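Local atomic coordinates of hypothetical bacterial 6-phosphogluconolactonase (Bacteroides fragilis, PDB entry 3SCY), a protein that is a putative 6-phosphogluconolactonase of the seven-bladed beta-propeller lactonase family, probably hydrolysing 6-phosphogluconolactone to 6-phosphogluconate. Residues Arg161-Gly166 and Phe238-Gly243; Phe224-Asn229 and Ile264-Asp269. All coordinates share one frame; numbering follows the deposited sequence.

Both contacts join neighbouring four-stranded antiparallel sheets, the blades of the propeller. The blade of strands 213-218, 224-229, 234-241 and 244-252 takes part in each. Contact 1 ties its third strand and the turn that follows to the turn after strand 157-162, in the preceding blade. Contact 2 packs its second strand against strand 261-266, the first of the next blade. The segments alternate along the chain: 161-166, 224-229, 238-243, 264-269. The contact centres lie about 13 Å apart. Strands 224-229 and 234-241 are neighbours in the sheet, and F238 N lies 2.8 Å from A225 O, a probable hydrogen bond. The same blade thus meets both neighbours, one by a polar contact, the other by an apolar one.

Contact 1 of 2, residues Arg161-Gly166 and Phe238-Gly243; sequences RITPDG and FRYADG
The phenol of Y240 reaches across to D165, and the two side chains cross at about a right angle. Y240 OH donates a hydrogen bond to D165 OD2 at 2.7 Å. OD2 comes in at the edge of the ring, near its plane, while the carboxylate itself is turned 60° from the ring. The phenol meets OD2 on the syn side, 23° out of the carboxylate plane. The other oxygen is also engaged: T163 OG1 donates to D165 OD1 at 2.6 Å. OD1 also accepts from K167 N, so the carboxylate is gripped at both ends and its rotation is restricted. Y240 reaches this far because its CG lies anti to the backbone N (chi1 174°). T163 stands across the phenol end, with CB 3.4 Å from Y240 OH. P164 adds a looser apolar touch, CD to Y240 CE2 at 4.1 Å. Two waters extend the polar link. One accepts from D242 N and donates to D165 OD2; the other donates to both D165 OD2 and D242 OD1. G243 N also makes a weak bond to Y240 OH (3.1 Å), within the turn that follows the strand. F218 meets the Y240 ring edge-to-face. T163-G166 forms a type I beta turn, closed by G166 N to T163 O at 2.9 Å. This is a turn-to-strand contact between adjacent blades of a beta-propeller.

Contact 2 of 2, residues Phe224-Asn229 and Ile264-Asp269; sequences FAYLIN and IHLSPD
This is a buried apolar contact between adjacent propeller blades, in which I264 and L266 of strand 261-266 pack on Y226 and I228 of strand 224-229. The short strand segments run roughly antiparallel, at 152°, but their axes stay 7.8 Å apart at closest approach. The two strands belong to different sheets, and the contact is made mainly by side chains. I264 covers the most ground. Its CD1 lies 3.7 Å from Y226 CB and also reaches the backbone at L227 C, 4.0 Å away. With chi1 at -171°, CG1 swings away from the backbone N and carries CD1 over to Y226. The other branch turns to I228: I264 CG2 meets I228 CG2 at 3.7 Å in one of the two modelled conformers of I228. In that conformer the two isoleucines lie alongside each other, pointing opposite ways. L266 packs beside the Y226 ring. Its CD1 lies 4.0 Å from Y226 CE2 and equally close to CD2. The leucine lies roughly perpendicular to the tyrosine side chain, and the methyl approaches the ring obliquely. The buried hydroxyl of Y226 is satisfied by a hydrogen bond to G294 O. Strand 272-277 lines the same interface: L273 touches Y226, I264 and L266, and A275 touches I228. Within its own sheet, strand 224-229 is hydrogen-bonded between strands 213-218 and 234-241.

Contact 1 of 2, residues Arg161-Gly166 and Phe238-Gly243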
loop_
_atom_site.group_PDB
_atom_site.type_symbol
_atom_site.label_atom_id
_atom_site.label_comp_id
_atom_site.label_asym_id
_atom_site.label_seq_id
_atom_site.Cartn_x
_atom_site.Cartn_y
_atom_site.Cartn_z
ATOM N N ARG A 161 1.051 0.929 8.951
ATOM C CA ARG A 161 1.050 -0.529 9.034
ATOM C C ARG A 161 0.925 -1.031 10.444
ATOM O O ARG A 161 1.608 -0.537 11.334
ATOM C CB ARG A 161 2.344 -1.143 8.481
ATOM C CG ARG A 161 2.696 -0.815 7.027
ATOM C CD ARG A 161 1.582 -1.174 6.012
ATOM N NE ARG A 161 0.973 -2.488 6.225
ATOM C CZ ARG A 161 1.494 -3.640 5.822
ATOM N NH1 ARG A 161 2.644 -3.662 5.157
ATOM N NH2 ARG A 161 0.869 -4.785 6.079
ATOM N N ILE A 162 0.094 -2.061 10.648
ATOM C CA ILE A 162 0.016 -2.736 11.929
ATOM C C ILE A 162 1.081 -3.811 11.890
ATOM O O ILE A 162 1.206 -4.488 10.858
ATOM C CB ILE A 162 -1.408 -3.259 12.139
ATOM C CG1 ILE A 162 -2.357 -2.041 12.284
ATOM C CG2 ILE A 162 -1.478 -4.184 13.400
ATOM C CD1 ILE A 162 -3.857 -2.330 12.067
ATOM N N THR A 163 1.892 -3.937 12.956
ATOM C CA THR A 163 2.993 -4.892 13.004
ATOM C C THR A 163 2.457 -6.343 13.014
ATOM O O THR A 163 1.324 -6.582 13.450
ATOM C CB THR A 163 3.948 -4.592 14.168
ATOM O OG1 THR A 163 3.164 -4.495 15.347
ATOM C CG2 THR A 163 4.719 -3.278 13.950
ATOM N N PRO A 164 3.280 -7.336 12.609
ATOM C CA PRO A 164 2.777 -8.727 12.537
ATOM C C PRO A 164 2.389 -9.341 13.876
ATOM O O PRO A 164 1.759 -10.404 13.901
ATOM C CB PRO A 164 3.950 -9.509 11.938
ATOM C CG PRO A 164 4.809 -8.506 11.315
ATOM C CD PRO A 164 4.644 -7.228 12.042
ATOM N N ASP A 165 2.798 -8.700 14.984
ATOM C CA ASP A 165 2.475 -9.174 16.330
ATOM C C ASP A 165 1.213 -8.467 16.876
ATOM O O ASP A 165 0.837 -8.690 18.025
ATOM C CB ASP A 165 3.673 -8.963 17.258
ATOM C CG ASP A 165 4.222 -7.556 17.225
ATOM O OD1 ASP A 165 3.457 -6.627 16.863
ATOM O OD2 ASP A 165 5.417 -7.388 17.517
ATOM N N GLY A 166 0.583 -7.628 16.052
ATOM C CA GLY A 166 -0.660 -6.907 16.368
ATOM C C GLY A 166 -0.539 -5.843 17.447
ATOM O O GLY A 166 -1.555 -5.331 17.927
ATOM N N PHE A 238 15.294 -4.207 7.518
ATOM C CA PHE A 238 15.342 -4.181 8.965
ATOM C C PHE A 238 15.044 -5.487 9.582
ATOM O O PHE A 238 14.210 -6.252 9.074
ATOM C CB PHE A 238 14.243 -3.233 9.531
ATOM C CG PHE A 238 14.237 -1.793 9.091
ATOM C CD1 PHE A 238 13.467 -1.387 8.003
ATOM C CD2 PHE A 238 14.866 -0.816 9.858
ATOM C CE1 PHE A 238 13.411 -0.046 7.629
ATOM C CE2 PHE A 238 14.782 0.532 9.504
ATOM C CZ PHE A 238 14.071 0.908 8.386
ATOM N N ARG A 239 15.671 -5.720 10.734
ATOM C CA ARG A 239 15.314 -6.827 11.591
ATOM C C ARG A 239 14.137 -6.283 12.399
ATOM O O ARG A 239 14.185 -5.116 12.824
ATOM C CB ARG A 239 16.520 -7.251 12.458
ATOM C CG ARG A 239 16.266 -8.483 13.305
ATOM C CD ARG A 239 17.548 -9.104 13.839
ATOM N NE ARG A 239 17.727 -10.473 13.352
ATOM C CZ ARG A 239 18.505 -10.810 12.329
ATOM N NH1 ARG A 239 19.209 -9.886 11.688
ATOM N NH2 ARG A 239 18.600 -12.078 11.949
ATOM N N TYR A 240 13.053 -7.048 12.539
ATOM C CA TYR A 240 11.910 -6.587 13.334
ATOM C C TYR A 240 11.631 -7.577 14.464
ATOM O O TYR A 240 11.496 -8.770 14.221
ATOM C CB TYR A 240 10.605 -6.324 12.530
ATOM C CG TYR A 240 9.464 -5.995 13.469
ATOM C CD1 TYR A 240 9.328 -4.722 14.013
ATOM C CD2 TYR A 240 8.594 -6.986 13.915
ATOM C CE1 TYR A 240 8.358 -4.444 14.976
ATOM C CE2 TYR A 240 7.601 -6.713 14.856
ATOM C CZ TYR A 240 7.480 -5.437 15.375
ATOM O OH TYR A 240 6.509 -5.178 16.315
ATOM N N ALA A 241 11.521 -7.073 15.700
ATOM C CA ALA A 241 11.164 -7.893 16.870
ATOM C C ALA A 241 10.718 -7.010 17.982
ATOM O O ALA A 241 11.377 -6.018 18.258
ATOM C CB ALA A 241 12.343 -8.744 17.345
ATOM N N ASP A 242 9.594 -7.366 18.612
ATOM C CA ASP A 242 9.025 -6.748 19.818
ATOM C C ASP A 242 9.004 -5.206 19.758
ATOM O O ASP A 242 9.492 -4.533 20.677
ATOM C CB ASP A 242 9.796 -7.227 21.062
ATOM C CG ASP A 242 9.914 -8.741 21.203
ATOM O OD1 ASP A 242 8.861 -9.423 21.216
ATOM O OD2 ASP A 242 11.058 -9.240 21.311
ATOM N N GLY A 243 8.472 -4.689 18.657
ATOM C CA GLY A 243 8.300 -3.264 18.386
ATOM C C GLY A 243 9.532 -2.480 18.009
ATOM O O GLY A 243 9.478 -1.246 17.987
HETATM O O HOH W 1 7.719 -9.167 17.377
HETATM O O HOH W 2 6.020 -8.676 20.112
#

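Contact 2 of 2, residues Phe224-Asn229 and Ile264-Asp269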
loop_
_atom_site.group_PDB
_atom_site.type_symbol
_atom_site.label_atom_id
_atom_site.label_comp_id
_atom_site.label_asym_id
_atom_site.label_seq_id
_atom_site.Cartn_x
_atom_site.Cartn_y
_atom_site.Cartn_z
ATOM N N PHE A 224 11.483 -9.659 9.701
ATOM C CA PHE A 224 12.149 -8.655 8.885
ATOM C C PHE A 224 11.128 -7.712 8.309
ATOM O O PHE A 224 9.986 -8.117 8.061
ATOM C CB PHE A 224 12.939 -9.294 7.736
ATOM C CG PHE A 224 14.083 -10.162 8.197
ATOM C CD1 PHE A 224 15.260 -9.595 8.667
ATOM C CD2 PHE A 224 13.955 -11.541 8.230
ATOM C CE1 PHE A 224 16.309 -10.398 9.126
ATOM C CE2 PHE A 224 15.006 -12.350 8.683
ATOM C CZ PHE A 224 16.169 -11.773 9.141
ATOM N N ALA A 225 11.532 -6.458 8.112
ATOM C CA ALA A 225 10.707 -5.445 7.470
ATOM C C ALA A 225 11.517 -4.792 6.371
ATOM O O ALA A 225 12.754 -4.772 6.416
ATOM C CB ALA A 225 10.228 -4.413 8.480
ATOM N N TYR A 226 10.829 -4.249 5.372
ATOM C CA TYR A 226 11.484 -3.628 4.225
ATOM C C TYR A 226 10.784 -2.346 3.884
ATOM O O TYR A 226 9.553 -2.315 3.802
ATOM C CB TYR A 226 11.495 -4.579 3.014
ATOM C CG TYR A 226 12.211 -5.869 3.331
ATOM C CD1 TYR A 226 13.581 -6.001 3.112
ATOM C CD2 TYR A 226 11.515 -6.975 3.803
ATOM C CE1 TYR A 226 14.257 -7.174 3.455
ATOM C CE2 TYR A 226 12.174 -8.152 4.150
ATOM C CZ TYR A 226 13.541 -8.252 3.955
ATOM O OH TYR A 226 14.170 -9.426 4.278
ATOM N N LEU A 227 11.561 -1.288 3.737
ATOM C CA LEU A 227 11.050 0.027 3.424
ATOM C C LEU A 227 11.536 0.506 2.073
ATOM O O LEU A 227 12.725 0.367 1.782
ATOM C CB LEU A 227 11.549 1.008 4.515
ATOM C CG LEU A 227 11.355 2.501 4.288
ATOM C CD1 LEU A 227 9.881 2.894 4.410
ATOM C CD2 LEU A 227 12.210 3.325 5.287
ATOM N N ILE A 228 10.627 1.080 1.268
ATOM C CA ILE A 228 10.998 1.690 -0.000
ATOM C C ILE A 228 10.995 3.199 0.225
ATOM O O ILE A 228 9.996 3.748 0.715
ATOM C CB ILE A 228 10.151 1.249 -1.234
ATOM C CG1 ILE A 228 10.765 1.836 -2.525
ATOM C CG2 ILE A 228 8.646 1.617 -1.091
ATOM C CD1 ILE A 228 10.270 1.272 -3.806
ATOM N N ASN A 229 12.111 3.856 -0.144
ATOM C CA ASN A 229 12.293 5.292 0.009
ATOM C C ASN A 229 12.087 5.960 -1.322
ATOM O O ASN A 229 12.825 5.670 -2.275
ATOM C CB ASN A 229 13.674 5.570 0.574
ATOM C CG ASN A 229 13.792 5.099 1.995
ATOM O OD1 ASN A 229 13.065 5.547 2.871
ATOM N ND2 ASN A 229 14.695 4.172 2.245
ATOM N N ILE A 264 6.528 -1.691 -2.901
ATOM C CA ILE A 264 7.424 -2.761 -2.480
ATOM C C ILE A 264 6.617 -3.970 -2.036
ATOM O O ILE A 264 5.641 -3.851 -1.288
ATOM C CB ILE A 264 8.369 -2.247 -1.333
ATOM C CG1 ILE A 264 9.473 -3.275 -1.021
ATOM C CG2 ILE A 264 7.572 -1.818 -0.062
ATOM C CD1 ILE A 264 10.605 -2.690 -0.085
ATOM N N HIS A 265 7.034 -5.176 -2.529
ATOM C CA HIS A 265 6.366 -6.425 -2.224
ATOM C C HIS A 265 7.324 -7.582 -2.234
ATOM O O HIS A 265 8.241 -7.640 -3.055
ATOM C CB HIS A 265 5.236 -6.740 -3.234
ATOM C CG HIS A 265 4.117 -5.758 -3.219
ATOM N ND1 HIS A 265 3.015 -5.941 -2.403
ATOM C CD2 HIS A 265 3.981 -4.593 -3.890
ATOM C CE1 HIS A 265 2.249 -4.881 -2.601
ATOM N NE2 HIS A 265 2.799 -4.030 -3.469
ATOM N N LEU A 266 7.091 -8.515 -1.323
ATOM C CA LEU A 266 7.809 -9.757 -1.306
ATOM C C LEU A 266 6.990 -10.777 -2.050
ATOM O O LEU A 266 5.747 -10.767 -1.952
ATOM C CB LEU A 266 8.018 -10.232 0.152
ATOM C CG LEU A 266 9.130 -9.568 0.927
ATOM C CD1 LEU A 266 8.911 -9.695 2.403
ATOM C CD2 LEU A 266 10.481 -10.175 0.581
ATOM N N SER A 267 7.658 -11.720 -2.728
ATOM C CA SER A 267 6.944 -12.861 -3.282
ATOM C C SER A 267 6.336 -13.661 -2.087
ATOM O O SER A 267 6.918 -13.651 -0.986
ATOM C CB SER A 267 7.865 -13.734 -4.148
ATOM O OG SER A 267 9.014 -14.186 -3.452
ATOM N N PRO A 268 5.187 -14.320 -2.271
ATOM C CA PRO A 268 4.596 -15.093 -1.151
ATOM C C PRO A 268 5.546 -16.133 -0.540
ATOM O O PRO A 268 5.457 -16.345 0.667
ATOM C CB PRO A 268 3.370 -15.758 -1.787
ATOM C CG PRO A 268 3.001 -14.855 -2.915
ATOM C CD PRO A 268 4.325 -14.369 -3.468
ATOM N N ASP A 269 6.494 -16.742 -1.322
ATOM C CA ASP A 269 7.452 -17.715 -0.795
ATOM C C ASP A 269 8.616 -17.037 -0.036
ATOM O O ASP A 269 9.462 -17.735 0.521
ATOM C CB ASP A 269 7.967 -18.645 -1.918
ATOM C CG ASP A 269 8.733 -17.961 -3.052
ATOM O OD1 ASP A 269 9.058 -16.759 -2.917
ATOM O OD2 ASP A 269 9.035 -18.644 -4.056
#